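Local atomic coordinates of cysteine desulfurase (Fervidobacterium islandicum, PDB entry 6A6E), a protein that catalyses the removal of sulfur from L-cysteine with the help of pyridoxal-5'-phosphate, probably to supply sulfur for iron-sulfur cluster assembly. Residues 27-32 with 361-366; 324-329 with 412-417; 252-257 with 277-282. One frame throughout, in Å; residues are numbered along the deposited sequence.

Contacts 1 and 2 are neighbours, their centres about 17 Å apart, and they meet through helices 355-366 and 407-423, where Leu362 packs on Leu413 and Phe366 on Gly416. Contact 3 lies on the opposite side of the chain's centre, about 50 Å from contact 1 and 49 Å from contact 2, centre to centre. Chemistry follows place. Contact 2 is buried between two helices and has no polar link across it. Contact 1, partly buried, fastens a hairpin turn to carbonyls late in a helix with one firm and one weak side-chain hydrogen bond, and water. Contact 3 mixes the two styles: a leucine packed against Leu253 and Glu254, beside an arginine bridged by water.

Contact 1: residues 27-32 with 361-366; sequences RNINGK and ILDENF
Asn30 and Lys32 reach from a beta hairpin to backbone carbonyls in the C-terminal part of helix 355-366. The hairpin turns through a type I' turn, Ile29 to Lys32, with Asn30 and Gly31 at its corners, both with the positive phi such a turn requires. From Asn30, ND2 donates to Glu364 O at 2.8 Å with an N-H...O angle of 163°. The acceptor lies close to the plane of the Asn30 amide, while ND2 sits 21° from the carbonyl plane of Glu364. With CG anti to its own carbonyl carbon (chi1 -66°), Asn30 presents the amide to the helix.

Lys32, the last residue of the turn, sends its extended chain beside Phe366, pointing the same way, so that CD comes within 3.7 Å of Phe366 CA and NZ within 3.7 Å of Phe366 CD2, oblique to the ring. The same NZ makes a weak hydrogen bond to Asn365 O at 3.2 Å. Replacing Lys32 with an alanine would probably leave Asn365 O without this donor and strip the cover from the Phe366 backbone.

Behind these side chains, the turn is held by paired backbone bonds, Ile29 N to Lys32 O and Lys32 N to Ile29 O. The Phe366 ring meets Tyr419 of helix 407-423 edge-to-face. Asp363 has its main polar partner across the dimer interface, where OD1 bonds to Thr70 of the second subunit, a residue that also packs on Ile29. Within the contact, Ile29 CG2 lies 3.4 Å from Asp363 O. A water between the two backbones lies 2.6 Å from Ile29 O and equally 2.6 Å from Glu364 O.

Contact 2: residues 324-329 with 412-417; sequences EKMMEL and VLIEGL
Ile414 meets Lys325 and Met326 of helix 308-327 and Leu329 of the loop that follows. Followed outward, its side chain leaves CB with CG1 anti to the carbonyl carbon (chi1 -63°), the branch that faces across the contact. CG1 approaches the aliphatic base of Lys325, 3.9 Å from Lys325 CB. CD1, the tip, goes deeper and has three neighbours: Lys325 CB at 3.7 Å, then Met326 SD and Leu329 CD1. One methyl group is thus shared by three residues of 324-329.

Met326 starts from a CB that does not face the partner helix, but chi1 and a bend at chi2 (-69°) bring its sulfur round to the interface. There SD rests against both Ile414 CD1 and Leu417 CD1, each 3.8 Å away, while a further bend at chi3 sets CE against Leu417 CD1 as well. The side chains of Met326 and Leu417 cross at about a right angle. Leu329, in the loop, brings CD1 to 4.0 Å from Leu417 CD1.

All of this is apolar, with no hydrogen bond between the segments. Lys325 lends only its CB, since its chain then bends away and carries NZ to a salt bridge with its neighbour Glu324, 3.6 Å from OE1. The charge is thus kept clear of the buried methyls.

Both helices also touch strand 345-350, where Met326 and Leu417 share Phe348 as a neighbour. Leu417 also reaches Val358 of helix 355-366. Helices packed together against a mixed sheet in this way are characteristic of the smaller alpha/beta domain of fold-type I PLP enzymes.

Contact 3: residues 252-257 with 277-282; sequences LLEQLE and NVLPYR
Leu279 presses its isobutyl end against Leu253 and Glu254, and this is the tight part of the contact. CD1 does most of the touching: it lies 3.7 Å from Glu254 CG and 3.9 Å from Leu253 CB, with CD2 a little farther from that same CB. The side chains of Glu254 and Leu279 cross at about a right angle, so the leucine tip meets the flank of the glutamate's methylene chain. The carboxylate itself travels on, and its OE2 forms a salt bridge with Lys250, one turn back.

Next to this apolar patch the contact is looser and wet. The side chain of Arg282 sets out with CG anti to the backbone N (chi1 179°), extends, and then bends at chi3, which turns the guanidinium back over its own loop. NE and NH2 both donate to Asn277 O, each at 3.0 Å, a side-on grip by two nitrogens on one oxygen; that oxygen lies 18° out of the guanidinium plane. Held there, the group leaves NH1 facing the other segment, with Glu254 O at the edge of the guanidinium, 3.3 Å from NH1. A water bridges the two, accepting from Arg282 NH1 at 2.9 Å and donating to Glu254 O at 2.7 Å.

Each segment bends in its own way. Leu253 to Leu256 form a type I turn, while a cis peptide bond before Pro280 bends the opposite loop. Around them, Leu253 packs on Phe229 of strand 229-233 and Leu256 on Phe109 and Leu114 of helix 103-116, whereas Pro280 and Tyr281 rest on Arg83 of helix 70-90. The contact thus ties the loop between strand 274-276 and helix 290-306 to helix 250-253 and the turn after it.

Contact 1: residues 27-32 with 361-366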
loop_
_atom_site.group_PDB
_atom_site.type_symbol
_atom_site.label_atom_id
_atom_site.label_comp_id
_atom_site.label_asym_id
_atom_site.label_seq_id
_atom_site.Cartn_x
_atom_site.Cartn_y
_atom_site.Cartn_z
ATOM N N ARG A 27 12.149 15.355 20.970
ATOM C CA ARG A 27 11.680 16.568 20.349
ATOM C C ARG A 27 11.152 17.470 21.507
ATOM O O ARG A 27 10.539 16.975 22.452
ATOM C CB ARG A 27 10.535 16.305 19.346
ATOM C CG ARG A 27 10.873 15.809 17.908
ATOM C CD ARG A 27 11.553 16.834 17.028
ATOM N NE ARG A 27 10.747 18.059 16.858
ATOM C CZ ARG A 27 9.760 18.221 15.969
ATOM N NH1 ARG A 27 9.414 17.251 15.128
ATOM N NH2 ARG A 27 9.128 19.365 15.889
ATOM N N ASN A 28 11.350 18.783 21.392
ATOM C CA ASN A 28 10.706 19.749 22.299
ATOM C C ASN A 28 9.770 20.635 21.509
ATOM O O ASN A 28 10.124 21.065 20.398
ATOM C CB ASN A 28 11.762 20.638 22.990
ATOM C CG ASN A 28 12.686 19.844 23.901
ATOM O OD1 ASN A 28 12.239 19.070 24.754
ATOM N ND2 ASN A 28 13.985 20.000 23.694
ATOM N N ILE A 29 8.623 20.954 22.107
ATOM C CA ILE A 29 7.649 21.917 21.550
ATOM C C ILE A 29 7.634 23.116 22.497
ATOM O O ILE A 29 7.223 22.994 23.665
ATOM C CB ILE A 29 6.206 21.344 21.510
ATOM C CG1 ILE A 29 6.126 19.873 21.032
ATOM C CG2 ILE A 29 5.287 22.242 20.711
ATOM C CD1 ILE A 29 6.880 19.573 19.776
ATOM N N ASN A 30 8.074 24.268 22.009
ATOM C CA ASN A 30 8.202 25.454 22.829
ATOM C C ASN A 30 8.918 25.232 24.117
ATOM O O ASN A 30 8.491 25.728 25.122
ATOM C CB ASN A 30 6.819 26.039 23.105
ATOM C CG ASN A 30 6.212 26.540 21.849
ATOM O OD1 ASN A 30 6.928 27.199 21.082
ATOM N ND2 ASN A 30 4.954 26.151 21.549
ATOM N N GLY A 31 9.993 24.464 24.099
ATOM C CA GLY A 31 10.744 24.183 25.302
ATOM C C GLY A 31 10.201 23.133 26.245
ATOM O O GLY A 31 10.784 22.944 27.295
ATOM N N LYS A 32 9.117 22.435 25.893
ATOM C CA LYS A 32 8.654 21.271 26.674
ATOM C C LYS A 32 8.785 19.951 25.864
ATOM O O LYS A 32 8.536 19.918 24.637
ATOM C CB LYS A 32 7.223 21.462 27.102
ATOM C CG LYS A 32 7.034 22.727 27.905
ATOM C CD LYS A 32 5.691 22.753 28.535
ATOM C CE LYS A 32 5.543 23.976 29.434
ATOM N NZ LYS A 32 4.431 23.666 30.373
ATOM N N ILE A 361 -4.096 24.119 22.843
ATOM C CA ILE A 361 -3.363 24.632 24.032
ATOM C C ILE A 361 -2.476 23.515 24.593
ATOM O O ILE A 361 -1.295 23.736 24.855
ATOM C CB ILE A 361 -4.317 25.210 25.112
ATOM C CG1 ILE A 361 -4.995 26.475 24.607
ATOM C CG2 ILE A 361 -3.537 25.486 26.391
ATOM C CD1 ILE A 361 -6.306 26.830 25.311
ATOM N N LEU A 362 -2.997 22.299 24.647
ATOM C CA LEU A 362 -2.169 21.123 25.087
ATOM C C LEU A 362 -0.894 20.996 24.310
ATOM O O LEU A 362 0.228 20.871 24.916
ATOM C CB LEU A 362 -2.953 19.801 25.048
ATOM C CG LEU A 362 -3.993 19.686 26.133
ATOM C CD1 LEU A 362 -4.706 18.357 26.045
ATOM C CD2 LEU A 362 -3.302 19.778 27.457
ATOM N N ASP A 363 -1.007 21.147 22.998
ATOM C CA ASP A 363 0.162 21.071 22.121
ATOM C C ASP A 363 1.138 22.299 22.212
ATOM O O ASP A 363 2.353 22.147 22.375
ATOM C CB ASP A 363 -0.294 20.887 20.639
ATOM C CG ASP A 363 0.856 21.049 19.640
ATOM O OD1 ASP A 363 1.838 20.270 19.612
ATOM O OD2 ASP A 363 0.791 21.989 18.847
ATOM N N GLU A 364 0.610 23.509 22.119
ATOM C CA GLU A 364 1.501 24.659 22.047
ATOM C C GLU A 364 2.135 24.941 23.435
ATOM O O GLU A 364 3.348 25.144 23.542
ATOM C CB GLU A 364 0.763 25.866 21.507
ATOM C CG GLU A 364 1.658 26.717 20.624
ATOM C CD GLU A 364 1.136 28.118 20.517
ATOM O OE1 GLU A 364 1.615 28.953 21.313
ATOM O OE2 GLU A 364 0.240 28.376 19.654
ATOM N N ASN A 365 1.338 24.839 24.483
ATOM C CA ASN A 365 1.763 25.255 25.830
ATOM C C ASN A 365 2.209 24.119 26.712
ATOM O O ASN A 365 2.824 24.395 27.725
ATOM C CB ASN A 365 0.657 26.054 26.516
ATOM C CG ASN A 365 0.259 27.277 25.681
ATOM O OD1 ASN A 365 -0.702 27.255 24.915
ATOM N ND2 ASN A 365 1.070 28.306 25.745
ATOM N N PHE A 366 1.928 22.851 26.350
ATOM C CA PHE A 366 2.387 21.708 27.173
ATOM C C PHE A 366 3.085 20.581 26.410
ATOM O O PHE A 366 3.492 19.620 27.006
ATOM C CB PHE A 366 1.239 21.125 27.958
ATOM C CG PHE A 366 0.676 22.057 28.952
ATOM C CD1 PHE A 366 -0.304 22.987 28.576
ATOM C CD2 PHE A 366 1.103 22.001 30.269
ATOM C CE1 PHE A 366 -0.817 23.877 29.516
ATOM C CE2 PHE A 366 0.607 22.885 31.205
ATOM C CZ PHE A 366 -0.353 23.822 30.845
HETATM O O HOH W 1 5.033 23.660 24.866
HETATM O O HOH W 2 5.748 25.775 26.819
#

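Contact 2: residues 324-329 with 412-417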
loop_
_atom_site.group_PDB
_atom_site.type_symbol
_atom_site.label_atom_id
_atom_site.label_comp_id
_atom_site.label_asym_id
_atom_site.label_seq_id
_atom_site.Cartn_x
_atom_site.Cartn_y
_atom_site.Cartn_z
ATOM N N GLU A 324 -8.521 6.744 35.687
ATOM C CA GLU A 324 -8.647 7.209 37.092
ATOM C C GLU A 324 -8.456 8.716 37.235
ATOM O O GLU A 324 -9.261 9.383 37.853
ATOM C CB GLU A 324 -7.616 6.489 37.957
ATOM C CG GLU A 324 -7.603 6.862 39.427
ATOM C CD GLU A 324 -6.343 6.357 40.115
ATOM O OE1 GLU A 324 -5.380 7.146 40.249
ATOM O OE2 GLU A 324 -6.294 5.163 40.465
ATOM N N LYS A 325 -7.359 9.240 36.688
ATOM C CA LYS A 325 -7.080 10.634 36.791
ATOM C C LYS A 325 -8.118 11.479 36.068
ATOM O O LYS A 325 -8.415 12.605 36.524
ATOM C CB LYS A 325 -5.679 10.957 36.273
ATOM C CG LYS A 325 -4.559 10.382 37.117
ATOM C CD LYS A 325 -4.725 10.763 38.585
ATOM C CE LYS A 325 -3.420 10.630 39.314
ATOM N NZ LYS A 325 -3.638 10.210 40.726
ATOM N N MET A 326 -8.658 10.968 34.949
ATOM C CA MET A 326 -9.629 11.729 34.177
ATOM C C MET A 326 -10.933 11.777 34.920
ATOM O O MET A 326 -11.576 12.815 34.950
ATOM C CB MET A 326 -9.855 11.211 32.762
ATOM C CG MET A 326 -8.644 11.401 31.864
ATOM S SD MET A 326 -8.239 13.092 31.428
ATOM C CE MET A 326 -9.782 13.446 30.646
ATOM N N MET A 327 -11.330 10.660 35.509
ATOM C CA MET A 327 -12.573 10.602 36.262
ATOM C C MET A 327 -12.588 11.497 37.517
ATOM O O MET A 327 -13.627 11.770 38.025
ATOM C CB MET A 327 -12.906 9.164 36.667
ATOM C CG MET A 327 -13.236 8.235 35.512
ATOM S SD MET A 327 -14.506 8.956 34.472
ATOM C CE MET A 327 -15.971 8.631 35.465
ATOM N N GLU A 328 -11.442 11.946 38.005
ATOM C CA GLU A 328 -11.374 12.781 39.206
ATOM C C GLU A 328 -11.673 14.239 38.869
ATOM O O GLU A 328 -11.957 15.001 39.780
ATOM C CB GLU A 328 -9.969 12.718 39.837
ATOM C CG GLU A 328 -9.699 11.463 40.655
ATOM C CD GLU A 328 -8.241 11.244 41.047
ATOM O OE1 GLU A 328 -7.386 12.156 40.891
ATOM O OE2 GLU A 328 -7.942 10.120 41.515
ATOM N N LEU A 329 -11.554 14.633 37.593
ATOM C CA LEU A 329 -11.714 16.028 37.183
ATOM C C LEU A 329 -13.186 16.332 37.062
ATOM O O LEU A 329 -13.897 15.655 36.335
ATOM C CB LEU A 329 -11.054 16.313 35.840
ATOM C CG LEU A 329 -9.598 15.938 35.725
ATOM C CD1 LEU A 329 -9.056 16.284 34.338
ATOM C CD2 LEU A 329 -8.782 16.598 36.817
ATOM N N VAL A 412 1.370 15.267 33.045
ATOM C CA VAL A 412 1.416 16.464 32.208
ATOM C C VAL A 412 0.081 16.766 31.522
ATOM O O VAL A 412 -0.331 17.947 31.458
ATOM C CB VAL A 412 2.587 16.441 31.203
ATOM C CG1 VAL A 412 2.631 17.709 30.346
ATOM C CG2 VAL A 412 3.902 16.257 31.946
ATOM N N LEU A 413 -0.604 15.725 30.996
ATOM C CA LEU A 413 -1.896 15.925 30.362
ATOM C C LEU A 413 -2.843 16.578 31.379
ATOM O O LEU A 413 -3.540 17.543 31.064
ATOM C CB LEU A 413 -2.485 14.600 29.849
ATOM C CG LEU A 413 -3.969 14.639 29.476
ATOM C CD1 LEU A 413 -4.178 15.558 28.287
ATOM C CD2 LEU A 413 -4.541 13.277 29.182
ATOM N N ILE A 414 -2.879 16.033 32.589
ATOM C CA ILE A 414 -3.822 16.489 33.663
ATOM C C ILE A 414 -3.516 17.954 34.039
ATOM O O ILE A 414 -4.440 18.786 34.086
ATOM C CB ILE A 414 -3.785 15.574 34.905
ATOM C CG1 ILE A 414 -4.255 14.143 34.556
ATOM C CG2 ILE A 414 -4.668 16.099 36.044
ATOM C CD1 ILE A 414 -5.682 13.972 34.085
ATOM N N GLU A 415 -2.236 18.271 34.236
ATOM C CA GLU A 415 -1.782 19.627 34.529
ATOM C C GLU A 415 -2.247 20.567 33.403
ATOM O O GLU A 415 -2.732 21.678 33.643
ATOM C CB GLU A 415 -0.239 19.670 34.652
ATOM C CG GLU A 415 0.359 21.068 34.716
ATOM C CD GLU A 415 1.897 21.096 34.668
ATOM O OE1 GLU A 415 2.547 20.056 34.931
ATOM O OE2 GLU A 415 2.475 22.174 34.370
ATOM N N GLY A 416 -2.079 20.123 32.153
ATOM C CA GLY A 416 -2.556 20.876 31.005
ATOM C C GLY A 416 -4.025 21.179 31.017
ATOM O O GLY A 416 -4.439 22.332 30.723
ATOM N N LEU A 417 -4.840 20.178 31.337
ATOM C CA LEU A 417 -6.254 20.366 31.307
ATOM C C LEU A 417 -6.702 21.369 32.409
ATOM O O LEU A 417 -7.657 22.133 32.213
ATOM C CB LEU A 417 -6.988 19.025 31.529
ATOM C CG LEU A 417 -6.897 18.033 30.331
ATOM C CD1 LEU A 417 -7.605 16.709 30.609
ATOM C CD2 LEU A 417 -7.438 18.633 29.048
#

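Contact 3: residues 252-257 with 277-282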
loop_
_atom_site.group_PDB
_atom_site.type_symbol
_atom_site.label_atom_id
_atom_site.label_comp_id
_atom_site.label_asym_id
_atom_site.label_seq_id
_atom_site.Cartn_x
_atom_site.Cartn_y
_atom_site.Cartn_z
ATOM N N LEU A 252 -12.139 -20.793 4.264
ATOM C CA LEU A 252 -12.956 -19.730 3.682
ATOM C C LEU A 252 -12.211 -18.998 2.551
ATOM O O LEU A 252 -12.815 -18.661 1.532
ATOM C CB LEU A 252 -13.409 -18.716 4.708
ATOM C CG LEU A 252 -14.182 -19.279 5.888
ATOM C CD1 LEU A 252 -14.364 -18.214 6.937
ATOM C CD2 LEU A 252 -15.551 -19.829 5.485
ATOM N N LEU A 253 -10.939 -18.695 2.762
ATOM C CA LEU A 253 -10.123 -18.027 1.749
ATOM C C LEU A 253 -10.110 -18.851 0.466
ATOM O O LEU A 253 -10.093 -18.288 -0.621
ATOM C CB LEU A 253 -8.685 -17.901 2.230
ATOM C CG LEU A 253 -8.383 -16.841 3.292
ATOM C CD1 LEU A 253 -6.954 -16.967 3.731
ATOM C CD2 LEU A 253 -8.691 -15.431 2.815
ATOM N N GLU A 254 -10.096 -20.177 0.574
ATOM C CA GLU A 254 -10.068 -21.020 -0.612
ATOM C C GLU A 254 -11.282 -20.884 -1.507
ATOM O O GLU A 254 -11.182 -21.244 -2.666
ATOM C CB GLU A 254 -9.888 -22.504 -0.270
ATOM C CG GLU A 254 -8.465 -22.878 0.079
ATOM C CD GLU A 254 -8.358 -24.184 0.872
ATOM O OE1 GLU A 254 -9.387 -24.754 1.336
ATOM O OE2 GLU A 254 -7.220 -24.646 1.075
ATOM N N GLN A 255 -12.394 -20.389 -0.991
ATOM C CA GLN A 255 -13.615 -20.232 -1.763
ATOM C C GLN A 255 -13.876 -18.763 -2.217
ATOM O O GLN A 255 -14.898 -18.459 -2.883
ATOM C CB GLN A 255 -14.800 -20.772 -0.922
ATOM C CG GLN A 255 -14.662 -22.259 -0.530
ATOM C CD GLN A 255 -14.474 -23.159 -1.746
ATOM O OE1 GLN A 255 -13.477 -23.849 -1.878
ATOM N NE2 GLN A 255 -15.419 -23.106 -2.656
ATOM N N LEU A 256 -12.947 -17.851 -1.902
ATOM C CA LEU A 256 -13.246 -16.434 -2.104
ATOM C C LEU A 256 -12.701 -16.014 -3.428
ATOM O O LEU A 256 -11.542 -16.355 -3.713
ATOM C CB LEU A 256 -12.551 -15.571 -1.057
ATOM C CG LEU A 256 -13.131 -15.130 0.245
ATOM C CD1 LEU A 256 -12.181 -14.043 0.808
ATOM C CD2 LEU A 256 -14.556 -14.609 0.099
ATOM N N GLU A 257 -13.497 -15.306 -4.235
ATOM C CA GLU A 257 -12.990 -14.580 -5.404
ATOM C C GLU A 257 -11.912 -13.495 -4.982
ATOM O O GLU A 257 -12.121 -12.755 -4.021
ATOM C CB GLU A 257 -14.137 -13.889 -6.163
ATOM C CG GLU A 257 -13.733 -13.022 -7.391
ATOM C CD GLU A 257 -13.298 -13.809 -8.623
ATOM O OE1 GLU A 257 -13.450 -15.034 -8.652
ATOM O OE2 GLU A 257 -12.741 -13.215 -9.560
ATOM N N ASN A 277 -3.430 -18.510 -8.507
ATOM C CA ASN A 277 -2.397 -19.182 -7.745
ATOM C C ASN A 277 -2.994 -19.768 -6.434
ATOM O O ASN A 277 -4.146 -19.525 -6.100
ATOM C CB ASN A 277 -1.316 -18.137 -7.448
ATOM C CG ASN A 277 0.038 -18.699 -7.294
ATOM O OD1 ASN A 277 0.198 -19.906 -7.002
ATOM N ND2 ASN A 277 1.064 -17.801 -7.372
ATOM N N VAL A 278 -2.195 -20.533 -5.730
ATOM C CA VAL A 278 -2.556 -21.042 -4.393
ATOM C C VAL A 278 -2.504 -19.945 -3.327
ATOM O O VAL A 278 -2.040 -18.833 -3.612
ATOM C CB VAL A 278 -1.604 -22.197 -3.976
ATOM C CG1 VAL A 278 -1.674 -23.313 -5.031
ATOM C CG2 VAL A 278 -0.157 -21.759 -3.800
ATOM N N LEU A 279 -2.932 -20.277 -2.114
ATOM C CA LEU A 279 -2.909 -19.367 -0.948
ATOM C C LEU A 279 -1.492 -19.250 -0.483
ATOM O O LEU A 279 -0.770 -20.223 -0.549
ATOM C CB LEU A 279 -3.719 -19.923 0.241
ATOM C CG LEU A 279 -5.231 -20.114 0.060
ATOM C CD1 LEU A 279 -5.914 -20.461 1.375
ATOM C CD2 LEU A 279 -5.888 -18.920 -0.530
ATOM N N PRO A 280 -1.049 -18.101 0.013
ATOM C CA PRO A 280 -1.780 -16.826 0.147
ATOM C C PRO A 280 -1.699 -15.919 -1.087
ATOM O O PRO A 280 -2.334 -14.855 -1.151
ATOM C CB PRO A 280 -0.985 -16.130 1.262
ATOM C CG PRO A 280 0.431 -16.616 1.104
ATOM C CD PRO A 280 0.280 -18.053 0.647
ATOM N N TYR A 281 -0.925 -16.366 -2.059
ATOM C CA TYR A 281 -0.497 -15.566 -3.214
ATOM C C TYR A 281 -1.661 -15.181 -4.096
ATOM O O TYR A 281 -1.648 -14.131 -4.777
ATOM C CB TYR A 281 0.548 -16.348 -4.031
ATOM C CG TYR A 281 1.686 -16.942 -3.216
ATOM C CD1 TYR A 281 2.542 -16.124 -2.445
ATOM C CD2 TYR A 281 1.904 -18.316 -3.189
ATOM C CE1 TYR A 281 3.536 -16.679 -1.681
ATOM C CE2 TYR A 281 2.928 -18.868 -2.430
ATOM C CZ TYR A 281 3.733 -18.041 -1.701
ATOM O OH TYR A 281 4.729 -18.616 -0.976
ATOM N N ARG A 282 -2.685 -16.026 -4.092
ATOM C CA ARG A 282 -3.966 -15.684 -4.704
ATOM C C ARG A 282 -4.520 -14.294 -4.405
ATOM O O ARG A 282 -5.254 -13.708 -5.253
ATOM C CB ARG A 282 -5.004 -16.728 -4.284
ATOM C CG ARG A 282 -6.391 -16.499 -4.806
ATOM C CD ARG A 282 -7.335 -17.636 -4.350
ATOM N NE ARG A 282 -6.802 -18.843 -4.910
ATOM C CZ ARG A 282 -7.198 -20.074 -4.620
ATOM N NH1 ARG A 282 -8.184 -20.314 -3.738
ATOM N NH2 ARG A 282 -6.566 -21.068 -5.229
HETATM O O HOH W 3 -9.384 -22.977 -3.766
#